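Local coordinates for protein macromomycin (Streptomyces macromomyceticus, PDB 2MCM) that serves as the apoprotein of the antibiotic auromomycin, binding non-covalently the cytotoxic chromophore that intercalates weakly into DNA and breaks its strands, at residues 11-14 against 15-18; 24-28 against 29-33. All blocks are in the same frame, centred on the assembly; numbering follows the deposited sequence. Where two conformers were deposited one is given.

Contact 1: 11-14 against 15-18; sequences GLSN and GQTV
The amide of S13 is held by the side chain of Q16: S13 N donates to Q16 OE1 over 2.8 Å with an N-H...O angle of 167°, and the donor stands almost in line with the CD-OE1 bond. With CG anti to the backbone N (chi1 -171°) and the side chain extended beyond it, Q16 reaches across the mouth of the turn to S13. A second bond closes the backbone, Q16 N to S13 O at 3.3 Å. It defines a type II turn with N14 and G15 at the corner, and G15 takes the positive phi of 88° that the third position of this turn requires. Water 1 donates to G11 O at 2.6 Å and is hydrogen-bonded to S13 OG at 2.8 Å; its bond to Q16 OE1 is weak and long. Q16 OE1 also lies 3.3 Å from L12 CA, with L12 CD2 close by. Beyond the polar part, L12 CD2 meets V18 CG1 at 3.9 Å, the two buried side chains crossing at about a right angle. The N14 side chain is turned outward at CB, and its OD1 accepts from S70 N. The turn runs into strand 16-23, and at the junction G15 and Q16 both pair with V68 of strand 62-68, a G1 beta bulge, the usual companion of a type II turn with glycine here. V68 also packs on L12 and V18, while L12 bonds through its backbone to T110 and A112 near the C-terminus.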
loop_
_atom_site.group_PDB
_atom_site.type_symbol
_atom_site.label_atom_id
_atom_site.label_comp_id
_atom_site.label_asym_id
_atom_site.label_seq_id
_atom_site.Cartn_x
_atom_site.Cartn_y
_atom_site.Cartn_z
ATOM N N GLY A 11 -7.082 12.541 -7.170
ATOM C CA GLY A 11 -6.549 13.907 -7.349
ATOM C C GLY A 11 -5.405 14.129 -6.345
ATOM O O GLY A 11 -5.269 15.283 -5.840
ATOM N N LEU A 12 -4.659 13.094 -6.013
ATOM C CA LEU A 12 -3.596 13.289 -4.985
ATOM C C LEU A 12 -2.431 14.024 -5.601
ATOM O O LEU A 12 -2.119 14.074 -6.767
ATOM C CB LEU A 12 -3.155 11.809 -4.612
ATOM C CG LEU A 12 -4.242 10.988 -3.964
ATOM C CD1 LEU A 12 -3.703 9.604 -3.630
ATOM C CD2 LEU A 12 -4.817 11.597 -2.650
ATOM N N SER A 13 -1.682 14.618 -4.577
ATOM C CA SER A 13 -0.443 15.317 -4.942
ATOM C C SER A 13 0.744 14.404 -4.619
ATOM O O SER A 13 0.607 13.538 -3.728
ATOM C CB SER A 13 -0.243 16.501 -3.933
ATOM O OG SER A 13 -1.317 17.407 -4.062
ATOM N N ASN A 14 1.871 14.649 -5.200
ATOM C CA ASN A 14 3.123 13.963 -4.908
ATOM C C ASN A 14 3.512 14.358 -3.466
ATOM O O ASN A 14 3.509 15.597 -3.167
ATOM C CB ASN A 14 4.202 14.424 -5.910
ATOM C CG ASN A 14 5.476 13.687 -5.626
ATOM O OD1 ASN A 14 5.546 12.451 -5.516
ATOM N ND2 ASN A 14 6.596 14.424 -5.545
ATOM N N GLY A 15 3.745 13.429 -2.575
ATOM C CA GLY A 15 4.163 13.754 -1.214
ATOM C C GLY A 15 3.053 13.988 -0.269
ATOM O O GLY A 15 3.140 14.539 0.867
ATOM N N GLN A 16 1.815 13.645 -0.667
ATOM C CA GLN A 16 0.613 13.788 0.125
ATOM C C GLN A 16 0.425 12.681 1.147
ATOM O O GLN A 16 0.743 11.463 0.799
ATOM C CB GLN A 16 -0.689 13.794 -0.755
ATOM C CG GLN A 16 -1.925 14.167 0.055
ATOM C CD GLN A 16 -3.057 14.650 -0.876
ATOM O OE1 GLN A 16 -2.839 14.679 -2.069
ATOM N NE2 GLN A 16 -4.170 15.083 -0.325
ATOM N N THR A 17 -0.026 12.939 2.315
ATOM C CA THR A 17 -0.256 11.913 3.328
ATOM C C THR A 17 -1.691 11.431 3.166
ATOM O O THR A 17 -2.584 12.293 3.167
ATOM C CB THR A 17 -0.125 12.475 4.815
ATOM O OG1 THR A 17 1.256 12.860 4.910
ATOM C CG2 THR A 17 -0.413 11.353 5.849
ATOM N N VAL A 18 -1.897 10.108 3.080
ATOM C CA VAL A 18 -3.330 9.641 3.017
ATOM C C VAL A 18 -3.569 8.785 4.256
ATOM O O VAL A 18 -2.556 8.394 4.922
ATOM C CB VAL A 18 -3.569 8.856 1.729
ATOM C CG1 VAL A 18 -3.357 9.653 0.450
ATOM C CG2 VAL A 18 -2.784 7.560 1.665
HETATM O O HOH W 1 -4.069 17.058 -4.297
#

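Contact 2: 24-28 against 29-33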
loop_
_atom_site.group_PDB
_atom_site.type_symbol
_atom_site.label_atom_id
_atom_site.label_comp_id
_atom_site.label_asym_id
_atom_site.label_seq_id
_atom_site.Cartn_x
_atom_site.Cartn_y
_atom_site.Cartn_z
ATOM N N GLY A 24 -11.794 -5.777 9.792
ATOM C CA GLY A 24 -11.985 -7.242 9.479
ATOM C C GLY A 24 -10.667 -7.953 9.462
ATOM O O GLY A 24 -10.581 -9.039 8.813
ATOM N N LEU A 25 -9.595 -7.437 10.088
ATOM C CA LEU A 25 -8.314 -8.127 10.077
ATOM C C LEU A 25 -8.200 -9.054 11.286
ATOM O O LEU A 25 -9.092 -9.109 12.177
ATOM C CB LEU A 25 -7.190 -6.998 10.232
ATOM C CG LEU A 25 -7.289 -5.901 9.183
ATOM C CD1 LEU A 25 -6.164 -4.849 9.452
ATOM C CD2 LEU A 25 -7.185 -6.439 7.785
ATOM N N THR A 26 -7.068 -9.739 11.346
ATOM C CA THR A 26 -6.853 -10.669 12.485
ATOM C C THR A 26 -6.091 -10.021 13.609
ATOM O O THR A 26 -4.945 -9.581 13.273
ATOM C CB THR A 26 -6.054 -11.899 11.931
ATOM O OG1 THR A 26 -6.864 -12.447 10.839
ATOM C CG2 THR A 26 -5.733 -12.915 13.015
ATOM N N PRO A 27 -6.658 -9.903 14.773
ATOM C CA PRO A 27 -5.935 -9.237 15.885
ATOM C C PRO A 27 -4.587 -9.853 16.084
ATOM O O PRO A 27 -4.443 -11.124 16.096
ATOM C CB PRO A 27 -6.845 -9.465 17.090
ATOM C CG PRO A 27 -8.223 -9.543 16.459
ATOM C CD PRO A 27 -8.026 -10.332 15.165
ATOM N N GLY A 28 -3.562 -9.019 16.303
ATOM C CA GLY A 28 -2.210 -9.466 16.549
ATOM C C GLY A 28 -1.386 -9.770 15.360
ATOM O O GLY A 28 -0.170 -10.080 15.529
ATOM N N THR A 29 -1.910 -9.776 14.142
ATOM C CA THR A 29 -1.102 -10.041 12.960
ATOM C C THR A 29 -0.496 -8.682 12.472
ATOM O O THR A 29 -1.200 -7.696 12.574
ATOM C CB THR A 29 -2.049 -10.615 11.821
ATOM O OG1 THR A 29 -2.483 -11.891 12.369
ATOM C CG2 THR A 29 -1.305 -10.763 10.507
ATOM N N VAL A 30 0.703 -8.799 11.973
ATOM C CA VAL A 30 1.400 -7.643 11.426
ATOM C C VAL A 30 1.020 -7.507 9.962
ATOM O O VAL A 30 1.171 -8.502 9.215
ATOM C CB VAL A 30 2.946 -7.825 11.544
ATOM C CG1 VAL A 30 3.642 -6.626 10.875
ATOM C CG2 VAL A 30 3.375 -7.996 13.000
ATOM N N TYR A 31 0.553 -6.334 9.550
ATOM C CA TYR A 31 0.258 -6.038 8.158
ATOM C C TYR A 31 1.243 -5.016 7.613
ATOM O O TYR A 31 1.595 -4.034 8.354
ATOM C CB TYR A 31 -1.186 -5.499 8.042
ATOM C CG TYR A 31 -2.202 -6.580 8.393
ATOM C CD1 TYR A 31 -2.573 -6.839 9.685
ATOM C CD2 TYR A 31 -2.686 -7.391 7.342
ATOM C CE1 TYR A 31 -3.484 -7.862 10.061
ATOM C CE2 TYR A 31 -3.638 -8.367 7.664
ATOM C CZ TYR A 31 -3.967 -8.605 8.957
ATOM O OH TYR A 31 -4.864 -9.609 9.334
ATOM N N HIS A 32 1.754 -5.181 6.446
ATOM C CA HIS A 32 2.661 -4.281 5.745
ATOM C C HIS A 32 1.810 -3.320 4.946
ATOM O O HIS A 32 1.060 -3.732 4.050
ATOM C CB HIS A 32 3.589 -5.055 4.767
ATOM C CG HIS A 32 4.212 -6.240 5.458
ATOM N ND1 HIS A 32 5.046 -6.100 6.549
ATOM C CD2 HIS A 32 4.076 -7.566 5.245
ATOM C CE1 HIS A 32 5.394 -7.345 6.983
ATOM N NE2 HIS A 32 4.851 -8.251 6.159
ATOM N N VAL A 33 1.864 -2.036 5.247
ATOM C CA VAL A 33 1.098 -0.952 4.587
ATOM C C VAL A 33 1.915 -0.324 3.532
ATOM O O VAL A 33 3.165 0.004 3.793
ATOM C CB VAL A 33 0.696 0.074 5.678
ATOM C CG1 VAL A 33 -0.110 1.201 5.008
ATOM C CG2 VAL A 33 -0.123 -0.554 6.791
#
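T26 and T29 close a type II turn, with T29 N donating to T26 O over 3.2 Å. P27 and G28 occupy the corner, G28 with a positive phi. Two residues into the following strand, Y31 reaches back to the same loop, where its OH accepts from T26 N at 3.0 Å, the N-H...O angle of 173° being nearly straight. Y31 OH is also hydrogen-bonded to E103 OE1, which makes a weak bond to T26 OG1 as well, so the buried phenol is gripped from two sources. The ring gets there with CG beside the backbone N and anti to the carbonyl carbon (chi1 -67°). L25 covers one ring face: its CD1 makes a CH-pi contact 4.2 Å from the centroid and 16° off the ring normal, while L25 CB lies 3.8 Å from Y31 CE1. T26 O sits at the ring edge, in its plane. Over the turn itself, T26 CG2 and T29 OG1 approach to 3.5 Å. L97 and I62 adjoin both L25 and Y31. A tyrosine hydroxyl bound to the backbone N-H five residues earlier, in an L-x-P-G-x-x-Y sequence with the turn at T26-T29, is a tyrosine corner, a motif of Greek-key beta-sandwich proteins.

Contacts 1 and 2 come in series along the chain, each a turn that delivers the backbone into a strand: 11-14 into strand 16-23, then 24-28 into strand 30-40. These strands are consecutive but belong to different sheets, the first to the three-stranded antiparallel sheet with 3-7 and 62-68, the second to the larger antiparallel one. The connection through 24-28 is therefore a crossing between sheets. The contacts lie on opposite sides of the chain's centre, their centres 24 Å apart and nearest atoms about 8 Å, without touching. Both lie at strand entries of the neocarzinostatin-family beta-sandwich that carries the chromophore.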